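Local coordinates for Alpha/beta hydrolase fold protein (PDB 3R0V) that probably acts as a hydrolase of the alpha/beta hydrolase fold and holds a D-malate molecule in its pocket, at residues L240-T244 and H245-P249; R222-A225 and Q226-D230; E44-A47 and P48-V52; A172-W175 and P176-A180; V211-G214 and G215-A219. All coordinates share one frame; numbering follows the deposited sequence. Where two conformers were deposited one is given.

Interaction 1 of 5, residues L240-T244 and H245-P249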
# COMPACT_ATOMS: atom_id res chain seq x y z
N LEU A 240 3.94 16.18 1.86
CA LEU A 240 2.73 16.65 2.52
C LEU A 240 3.03 17.53 3.72
O LEU A 240 4.15 17.53 4.23
CB LEU A 240 1.86 15.47 2.93
CG LEU A 240 1.44 14.54 1.80
CD1 LEU A 240 0.59 13.43 2.40
CD2 LEU A 240 0.67 15.28 0.71
N GLU A 241 2.01 18.26 4.16
CA GLU A 241 2.13 19.22 5.25
C GLU A 241 1.56 18.68 6.57
O GLU A 241 1.06 19.46 7.38
CB GLU A 241 1.39 20.52 4.91
CG GLU A 241 1.91 21.27 3.69
CD GLU A 241 1.00 22.45 3.33
OE1 GLU A 241 0.73 23.28 4.22
OE2 GLU A 241 0.55 22.52 2.17
N ASN A 242 1.62 17.37 6.79
CA ASN A 242 1.20 16.86 8.08
C ASN A 242 2.05 17.47 9.19
O ASN A 242 3.26 17.64 9.04
CB ASN A 242 1.27 15.34 8.14
CG ASN A 242 2.59 14.78 7.66
OD1 ASN A 242 3.01 15.05 6.53
ND2 ASN A 242 3.27 14.02 8.52
N GLN A 243 1.41 17.82 10.31
CA GLN A 243 2.10 18.53 11.38
C GLN A 243 2.45 17.64 12.57
O GLN A 243 3.02 18.13 13.56
CB GLN A 243 1.28 19.74 11.83
CG GLN A 243 1.07 20.77 10.72
CD GLN A 243 2.37 21.37 10.23
OE1 GLN A 243 3.16 21.88 11.02
NE2 GLN A 243 2.60 21.30 8.92
N THR A 244 2.11 16.36 12.49
CA THR A 244 2.61 15.36 13.43
C THR A 244 2.98 14.11 12.63
O THR A 244 2.91 14.12 11.39
CB THR A 244 1.58 14.99 14.54
OG1 THR A 244 0.44 14.34 13.95
CG2 THR A 244 1.14 16.22 15.32
N HIS A 245 3.37 13.05 13.33
CA HIS A 245 3.75 11.81 12.67
C HIS A 245 2.60 11.26 11.82
O HIS A 245 2.82 10.82 10.69
CB HIS A 245 4.17 10.79 13.72
CG HIS A 245 5.19 9.81 13.24
ND1 HIS A 245 4.88 8.50 12.94
CD2 HIS A 245 6.52 9.95 13.00
CE1 HIS A 245 5.97 7.87 12.54
NE2 HIS A 245 6.98 8.73 12.57
N THR A 246 1.39 11.28 12.36
CA THR A 246 0.23 10.73 11.67
C THR A 246 -0.21 11.62 10.53
O THR A 246 -0.48 12.80 10.73
CB THR A 246 -0.99 10.53 12.61
OG1 THR A 246 -1.57 11.80 12.93
CG2 THR A 246 -0.60 9.80 13.88
N VAL A 247 -0.31 11.05 9.33
CA VAL A 247 -0.87 11.77 8.19
C VAL A 247 -2.39 11.63 8.18
O VAL A 247 -2.92 10.54 7.94
CB VAL A 247 -0.31 11.27 6.84
CG1 VAL A 247 -1.06 11.92 5.69
CG2 VAL A 247 1.18 11.57 6.74
N ALA A 248 -3.09 12.73 8.44
CA ALA A 248 -4.55 12.72 8.50
C ALA A 248 -5.14 12.85 7.11
O ALA A 248 -4.47 13.31 6.18
CB ALA A 248 -5.05 13.83 9.40
N PRO A 249 -6.42 12.46 6.95
CA PRO A 249 -7.02 12.51 5.61
C PRO A 249 -6.93 13.90 4.99
O PRO A 249 -6.74 14.00 3.78
CB PRO A 249 -8.48 12.12 5.87
CG PRO A 249 -8.41 11.23 7.06
CD PRO A 249 -7.29 11.76 7.92
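V247 and N242 meet across a tight loop by van der Waals contact. The CG2 methyl of V247 sits above the flat face of the amide, 3.6 Å from N242 CG and only slightly farther from CB, OD1 and ND2, so it rests over the group as a whole instead of touching one corner. The apolar pair is V247 CG1 with L240 CD1, 4.0 Å apart, the two side chains meeting at about a right angle.

The polar part belongs to the same amide. With CG placed between its own backbone N and carbonyl carbon (chi1 50°), N242 folds inward, and ND2 bonds to T244 O at 2.9 Å, nearly in line with the carbonyl (C=O...N 169°). Its OD1 is taken by the backbone N of G215, so both ends of the amide are used and its rotation is fixed. A looser link joins the threonines, which lie side by side: T246 OG1 donates a weak bond of 3.4 Å to T244 OG1. Q243 NE2 bonds to E241 O at 2.9 Å from above the carbonyl plane.

The loop follows strand 235-239, where alpha/beta hydrolases usually carry the histidine of the catalytic triad. H245 occupies this loop, a position consistent with such a role; in one of its two conformers the side chain is about 7 Å from the bound D-malate. The chemistry implies a bend held by one amide that binds on both ends and is covered by a valine methyl, with the weaker hydroxyl pair adding little.

Interaction 2 of 5, residues R222-A225 and Q226-D230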
# COMPACT_ATOMS: atom_id res chain seq x y z
N ARG A 222 12.34 9.63 1.68
CA ARG A 222 12.47 10.78 0.78
C ARG A 222 13.30 10.42 -0.43
O ARG A 222 12.95 10.78 -1.55
CB ARG A 222 13.13 11.98 1.48
CG ARG A 222 12.37 12.53 2.68
CD ARG A 222 12.91 13.94 3.01
NE ARG A 222 14.37 13.95 3.18
CZ ARG A 222 14.99 13.84 4.35
NH1 ARG A 222 14.30 13.74 5.49
NH2 ARG A 222 16.31 13.84 4.39
N HIS A 223 14.42 9.73 -0.22
CA HIS A 223 15.29 9.44 -1.35
C HIS A 223 14.60 8.51 -2.35
O HIS A 223 14.75 8.68 -3.56
CB HIS A 223 16.61 8.83 -0.89
CG HIS A 223 17.34 9.67 0.10
ND1 HIS A 223 18.25 9.14 0.98
CD2 HIS A 223 17.27 11.00 0.36
CE1 HIS A 223 18.73 10.11 1.75
NE2 HIS A 223 18.16 11.25 1.38
N THR A 224 13.87 7.53 -1.84
CA THR A 224 13.09 6.65 -2.70
C THR A 224 12.04 7.42 -3.48
O THR A 224 11.88 7.21 -4.69
CB THR A 224 12.46 5.55 -1.87
OG1 THR A 224 13.52 4.68 -1.43
CG2 THR A 224 11.43 4.76 -2.68
N ALA A 225 11.34 8.32 -2.81
CA ALA A 225 10.30 9.10 -3.47
C ALA A 225 10.89 9.95 -4.59
O ALA A 225 10.36 10.00 -5.70
CB ALA A 225 9.56 9.96 -2.46
N GLN A 226 12.01 10.60 -4.30
CA GLN A 226 12.69 11.42 -5.29
C GLN A 226 13.07 10.59 -6.50
O GLN A 226 12.91 11.00 -7.64
CB GLN A 226 13.94 12.06 -4.67
CG GLN A 226 14.52 13.21 -5.52
CD GLN A 226 15.47 12.74 -6.62
OE1 GLN A 226 15.69 13.46 -7.60
NE2 GLN A 226 16.04 11.54 -6.47
N GLU A 227 13.62 9.40 -6.24
CA GLU A 227 14.09 8.57 -7.34
C GLU A 227 12.91 8.08 -8.17
O GLU A 227 12.98 8.09 -9.40
CB GLU A 227 14.92 7.39 -6.86
CG GLU A 227 15.35 6.51 -8.05
CD GLU A 227 16.42 5.47 -7.70
OE1 GLU A 227 17.33 5.78 -6.90
OE2 GLU A 227 16.34 4.35 -8.25
N LEU A 228 11.83 7.64 -7.53
CA LEU A 228 10.66 7.18 -8.28
C LEU A 228 10.09 8.29 -9.15
O LEU A 228 9.70 8.06 -10.29
CB LEU A 228 9.58 6.66 -7.34
CG LEU A 228 9.86 5.29 -6.74
CD1 LEU A 228 8.91 4.98 -5.61
CD2 LEU A 228 9.77 4.22 -7.81
N ALA A 229 10.04 9.51 -8.61
CA ALA A 229 9.47 10.63 -9.36
C ALA A 229 10.36 11.06 -10.51
O ALA A 229 9.92 11.80 -11.40
CB ALA A 229 9.16 11.80 -8.44
N ASP A 230 11.61 10.60 -10.50
CA ASP A 230 12.53 10.86 -11.61
C ASP A 230 12.45 9.72 -12.64
O ASP A 230 12.47 9.95 -13.85
CB ASP A 230 13.96 11.02 -11.08
CG ASP A 230 14.94 11.45 -12.16
OD1 ASP A 230 14.90 12.63 -12.57
OD2 ASP A 230 15.76 10.61 -12.58
O HOH W 1 17.00 9.81 -4.63
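T224 and L228, one helical turn apart, lie side by side and point the same way on the buried face of helix 219-231, with T224 CG2 3.9 Å from L228 CD1. CG2 of the threonine is anti to its backbone N and OG1 takes the place beside that N (chi1 -70°), which sends the methyl toward the leucine and the hydroxyl toward the carbonyl oxygens of Y121 and W220. Beneath the side chains, L228 N bonds to T224 O at 2.9 Å and nearly straight (N-H...O 167°), while L228 CG comes within 3.5 Å of the same oxygen. A225 and A229 continue the close-packed side: A229 N reaches A225 O at 3.0 Å, and both methyls rest on Y237 of strand 235-239.

This helix is the crossover of a beta-alpha-beta unit, leading from strand 209-213 to strand 235-239 at the edge of the central sheet. A225 also touches V211 and D213, so the small residues let the helix lie close against these two strands.

The other flank is looser and wetter. H223 O takes the backbone N of E227 at 3.0 Å and, in addition, a proton from a water 2.7 Å away. That water in turn accepts a weak bond from Q226 NE2, because the glutamine chain bends at its second torsion (-85°) and brings its amide round toward the water. The imidazole of H223 is engaged outside this contact, its ND1 bonding to D124 OD1.

Interaction 3 of 5, residues E44-A47 and P48-V52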
# COMPACT_ATOMS: atom_id res chain seq x y z
N GLU A 44 -14.01 8.94 2.81
CA GLU A 44 -15.10 9.84 3.15
C GLU A 44 -14.78 11.29 2.76
O GLU A 44 -15.67 12.03 2.35
CB GLU A 44 -15.44 9.72 4.64
CG GLU A 44 -16.54 10.67 5.09
CD GLU A 44 -16.98 10.43 6.52
OE1 GLU A 44 -17.61 11.34 7.11
OE2 GLU A 44 -16.69 9.34 7.06
N ARG A 45 -13.52 11.68 2.87
CA ARG A 45 -13.12 13.01 2.40
C ARG A 45 -13.11 13.14 0.87
O ARG A 45 -13.30 14.23 0.34
CB ARG A 45 -11.75 13.43 2.96
CG ARG A 45 -11.71 13.59 4.47
CD ARG A 45 -12.79 14.53 4.96
NE ARG A 45 -12.32 15.22 6.16
CZ ARG A 45 -13.07 15.53 7.21
NH1 ARG A 45 -14.36 15.21 7.23
NH2 ARG A 45 -12.52 16.15 8.23
N LEU A 46 -12.88 12.02 0.17
CA LEU A 46 -12.84 12.02 -1.29
C LEU A 46 -14.22 11.86 -1.92
O LEU A 46 -14.44 12.24 -3.06
CB LEU A 46 -11.92 10.90 -1.78
CG LEU A 46 -10.44 11.03 -1.43
CD1 LEU A 46 -9.70 9.78 -1.88
CD2 LEU A 46 -9.82 12.27 -2.08
N ALA A 47 -15.16 11.30 -1.16
CA ALA A 47 -16.46 10.92 -1.70
C ALA A 47 -17.27 12.05 -2.36
O ALA A 47 -18.04 11.79 -3.29
CB ALA A 47 -17.28 10.20 -0.64
N PRO A 48 -17.12 13.30 -1.88
CA PRO A 48 -17.81 14.41 -2.56
C PRO A 48 -17.32 14.63 -3.99
O PRO A 48 -18.03 15.24 -4.79
CB PRO A 48 -17.45 15.62 -1.69
CG PRO A 48 -17.23 15.04 -0.33
CD PRO A 48 -16.55 13.72 -0.59
N HIS A 49 -16.12 14.13 -4.31
CA HIS A 49 -15.49 14.36 -5.60
C HIS A 49 -15.40 13.13 -6.49
O HIS A 49 -15.41 13.24 -7.72
CB HIS A 49 -14.08 14.93 -5.39
CG HIS A 49 -14.06 16.22 -4.63
ND1 HIS A 49 -13.78 16.29 -3.28
CD2 HIS A 49 -14.30 17.49 -5.04
CE1 HIS A 49 -13.84 17.55 -2.89
NE2 HIS A 49 -14.15 18.30 -3.94
N PHE A 50 -15.31 11.96 -5.87
CA PHE A 50 -15.05 10.72 -6.59
C PHE A 50 -15.92 9.59 -6.08
O PHE A 50 -16.34 9.61 -4.92
CB PHE A 50 -13.58 10.32 -6.42
CG PHE A 50 -12.63 11.39 -6.83
CD1 PHE A 50 -12.47 11.70 -8.17
CD2 PHE A 50 -11.90 12.10 -5.89
CE1 PHE A 50 -11.59 12.71 -8.56
CE2 PHE A 50 -11.03 13.10 -6.27
CZ PHE A 50 -10.88 13.41 -7.61
N THR A 51 -16.18 8.61 -6.94
CA THR A 51 -16.68 7.32 -6.47
C THR A 51 -15.48 6.55 -5.96
O THR A 51 -14.54 6.26 -6.72
CB THR A 51 -17.37 6.54 -7.59
OG1 THR A 51 -18.41 7.34 -8.15
CG2 THR A 51 -17.97 5.25 -7.04
N VAL A 52 -15.47 6.25 -4.67
CA VAL A 52 -14.30 5.65 -4.07
C VAL A 52 -14.59 4.19 -3.75
O VAL A 52 -15.64 3.86 -3.20
CB VAL A 52 -13.90 6.38 -2.77
CG1 VAL A 52 -12.61 5.77 -2.21
CG2 VAL A 52 -13.74 7.87 -3.03
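L46 O receives two backbone N-H groups in the turn that follows helix 40-46. F50 N reaches it at 3.0 Å and H49 N at 2.8 Å, and the two come from opposite faces of the carbonyl plane, with H49 N the one well above it (37°). One oxygen thus holds the N-H groups of two successive residues in the turn. A47 adds a weaker contact, its CA-H directed at F50 O with CA 3.5 Å away.

Apolar contacts form the second group. L46 CB meets V52 CG2 at 3.7 Å, and F50 CD2 lies 4.3 Å from the same L46 CB. The CD of P48 sits 3.6 Å from A47 CB. H49 CB lies over one face of the F50 ring toward its rim, while the imidazole ND1 is buried and finds no partner.

The turn joins helix 40-46 to strand 51-52 in a beta-alpha-beta unit that starts with strand 25-29. V52 packs on L28 and F50 on V26 of that strand, tying the corner to the sheet, while R45, through a salt bridge with D250, and L46, by touching A253, tie it to helix 249-260.

Interaction 4 of 5, residues A172-W175 and P176-A180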
# COMPACT_ATOMS: atom_id res chain seq x y z
N ALA A 172 -2.06 1.09 21.06
CA ALA A 172 -3.16 1.74 20.34
C ALA A 172 -4.27 0.76 19.96
O ALA A 172 -4.04 -0.45 19.88
CB ALA A 172 -2.64 2.44 19.11
N PRO A 173 -5.48 1.29 19.72
CA PRO A 173 -6.60 0.45 19.28
C PRO A 173 -6.33 -0.27 17.95
O PRO A 173 -6.98 -1.28 17.70
CB PRO A 173 -7.74 1.46 19.11
CG PRO A 173 -7.40 2.56 20.07
CD PRO A 173 -5.90 2.67 20.02
N MSE A 174 -5.40 0.22 17.14
CA MSE A 174 -5.06 -0.40 15.86
C MSE A 174 -4.42 -1.79 15.98
O MSE A 174 -4.47 -2.60 15.04
CB MSE A 174 -4.07 0.50 15.10
CG MSE A 174 -2.83 0.88 15.93
SE MSE A 174 -1.34 1.64 14.92
CE MSE A 174 -2.29 2.07 13.28
N TRP A 175 -3.80 -2.06 17.12
CA TRP A 175 -2.92 -3.21 17.22
C TRP A 175 -3.60 -4.57 17.03
O TRP A 175 -3.11 -5.40 16.27
CB TRP A 175 -2.10 -3.16 18.51
CG TRP A 175 -0.95 -4.14 18.54
CD1 TRP A 175 -0.94 -5.37 19.14
CD2 TRP A 175 0.34 -3.96 17.96
NE1 TRP A 175 0.29 -5.96 18.97
CE2 TRP A 175 1.09 -5.12 18.25
CE3 TRP A 175 0.95 -2.93 17.24
CZ2 TRP A 175 2.42 -5.29 17.83
CZ3 TRP A 175 2.28 -3.10 16.82
CH2 TRP A 175 3.00 -4.27 17.14
N PRO A 176 -4.74 -4.82 17.72
CA PRO A 176 -5.37 -6.13 17.50
C PRO A 176 -5.74 -6.40 16.03
O PRO A 176 -5.59 -7.54 15.58
CB PRO A 176 -6.64 -6.06 18.36
CG PRO A 176 -6.31 -5.07 19.43
CD PRO A 176 -5.42 -4.05 18.77
N GLY A 177 -6.17 -5.38 15.30
CA GLY A 177 -6.48 -5.54 13.89
C GLY A 177 -5.26 -5.94 13.08
O GLY A 177 -5.36 -6.72 12.14
N MSE A 178 -4.11 -5.39 13.44
CA MSE A 178 -2.87 -5.73 12.76
C MSE A 178 -2.47 -7.17 13.07
O MSE A 178 -2.09 -7.93 12.16
CB MSE A 178 -1.76 -4.77 13.18
CG MSE A 178 -1.96 -3.35 12.71
SE MSE A 178 -0.54 -2.19 13.38
CE MSE A 178 -0.66 -0.81 12.02
N GLU A 179 -2.55 -7.55 14.33
CA GLU A 179 -2.27 -8.93 14.70
C GLU A 179 -3.16 -9.89 13.92
O GLU A 179 -2.70 -10.95 13.47
CB GLU A 179 -2.46 -9.15 16.20
CG GLU A 179 -1.41 -8.50 17.07
CD GLU A 179 -1.71 -8.65 18.56
OE1 GLU A 179 -2.89 -8.57 18.94
OE2 GLU A 179 -0.75 -8.83 19.34
N ALA A 180 -4.43 -9.53 13.77
CA ALA A 180 -5.37 -10.42 13.09
C ALA A 180 -4.96 -10.74 11.66
O ALA A 180 -5.26 -11.82 11.14
CB ALA A 180 -6.78 -9.83 13.12
O HOH W 2 -7.75 -2.98 15.88
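E179 stands across the indole of W175 at about a right angle, its carboxylate plane turned 57° from the ring. OE2 lies near the ring plane at its edge, 3.1 Å from NE1, and accepts only a weak bond because the N-H is bent away (127°). CD of the glutamate is 3.4 Å from W175 CD1, so the carboxylate runs along the NE1-CD1 edge of the five-membered ring. With its CG anti to the backbone N (chi1 -167°), the tryptophan swings out beside the helix, where E179 can reach it one turn later.

The six-membered end of the ring turns to M178, a selenomethionine. Its SE is 5.1 Å from that ring's centroid, an oblique Met-aromatic contact. The CE methyl of M178 then meets CE of M174, also a selenomethionine, tip to tip at 3.5 Å.

The type I turn from A172 to W175 leads straight into helix 175-180, one of the helices between strands 111-117 and 209-213, where this family commonly carries a cap over the pocket. M178 touches M155 of the D-malate pocket, and its side chain is about 6 Å from the ligand. W175 is covered by M169, V151 and T152. At the helix start E179 N bonds to W175 O at 2.9 Å, M178 N to M174 O, and a water joins P173 O to G177 N.

Interaction 5 of 5, residues V211-G214 and G215-A219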
# COMPACT_ATOMS: atom_id res chain seq x y z
N VAL A 211 3.92 11.06 -6.58
CA VAL A 211 4.62 10.34 -5.53
C VAL A 211 4.68 11.26 -4.32
O VAL A 211 5.15 12.39 -4.42
CB VAL A 211 6.06 10.01 -5.96
CG1 VAL A 211 6.73 9.19 -4.86
CG2 VAL A 211 6.07 9.25 -7.27
N MSE A 212 4.18 10.78 -3.19
CA MSE A 212 4.09 11.62 -1.99
C MSE A 212 4.86 11.03 -0.84
O MSE A 212 4.93 9.82 -0.68
CB MSE A 212 2.64 11.76 -1.54
CG MSE A 212 1.80 12.76 -2.32
SE MSE A 212 -0.10 12.49 -1.98
CE MSE A 212 -0.15 10.86 -2.88
N ASP A 213 5.44 11.91 -0.03
CA ASP A 213 5.92 11.53 1.28
C ASP A 213 5.41 12.53 2.30
O ASP A 213 4.72 13.49 1.93
CB ASP A 213 7.44 11.33 1.33
CG ASP A 213 8.23 12.57 0.96
OD1 ASP A 213 7.64 13.66 0.80
OD2 ASP A 213 9.47 12.46 0.83
N GLY A 214 5.70 12.29 3.56
CA GLY A 214 5.16 13.08 4.65
C GLY A 214 6.24 13.84 5.38
O GLY A 214 7.44 13.58 5.20
N GLY A 215 5.83 14.77 6.22
CA GLY A 215 6.76 15.60 6.95
C GLY A 215 7.63 14.88 7.97
O GLY A 215 8.63 15.44 8.41
N ALA A 216 7.25 13.67 8.36
CA ALA A 216 8.03 12.87 9.30
C ALA A 216 8.73 11.69 8.63
O ALA A 216 9.28 10.82 9.32
CB ALA A 216 7.13 12.35 10.45
N SER A 217 8.72 11.64 7.30
CA SER A 217 9.35 10.53 6.61
C SER A 217 10.83 10.40 6.96
O SER A 217 11.54 11.40 7.07
CB SER A 217 9.21 10.67 5.09
OG SER A 217 7.85 10.63 4.71
N PRO A 218 11.30 9.17 7.12
CA PRO A 218 12.75 9.02 7.26
C PRO A 218 13.47 9.41 5.97
O PRO A 218 12.85 9.42 4.89
CB PRO A 218 12.93 7.53 7.57
CG PRO A 218 11.72 6.87 7.04
CD PRO A 218 10.59 7.88 7.14
N ALA A 219 14.74 9.77 6.07
CA ALA A 219 15.52 10.16 4.91
C ALA A 219 15.41 9.13 3.78
O ALA A 219 15.30 9.49 2.60
CB ALA A 219 16.99 10.38 5.28
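S217 and G214 hold each other by two bonds. The serine hydroxyl, OG, accepts the backbone N-H of G214 at 2.9 Å (N-H...O 156°), and S217 N donates to G214 O at 3.1 Å. That second donor comes from above the carbonyl plane, 64° out of it. The backbone bond closes a type I beta turn from G214 to S217, and the hydroxyl bond straps the serine side chain across the same turn. OG lies beside the serine's own N and anti to its carbonyl carbon (chi1 -63°), and this points it back to G214 and brings it 3.5 Å from D213 CB.

A second shell positions these atoms. E118, just beyond strand 111-117, bonds to S217 OG through OE2 and makes a weak bond to G214 N, so the serine hydroxyl joins the turn to the neighbouring strand end. The N of G215 is taken by N242 OD1, from the loop after strand 235-239. The D213 carboxylate is bonded by two hydroxyls, Y237 on OD2 and T239 on OD1, which tie it to strand 235-239.

The turn therefore lies at the end of strand 209-213, between strands 111-117 and 235-239 of the central sheet. V211 and D213 pack on A225, M212 touches V255 and L256 of helix 249-260 on the other face, and P218 occupies the N-cap position just before helix 219-231.

How the interactions relate
Along the chain the order is interaction 3, 4, 5, 2, 1. Interactions 5, 2 and 1 trace the end of the alpha/beta hydrolase core: strand 209-213 and its turn, helix 219-231, and the loop beyond strand 235-239. Interaction 5 is central to them, its centre about 10 Å from those of both interaction 1 and interaction 2, which themselves do not touch. Interaction 3, at another corner of the same sheet, meets interaction 1 through P249 CB and R45 CG, 3.8 Å apart. Interaction 4 touches none of the others and lies about 30 Å from interaction 2 between centres. Interactions 1 and 4 both come near the bound D-malate, from the core and from the helices inserted before strand 209-213.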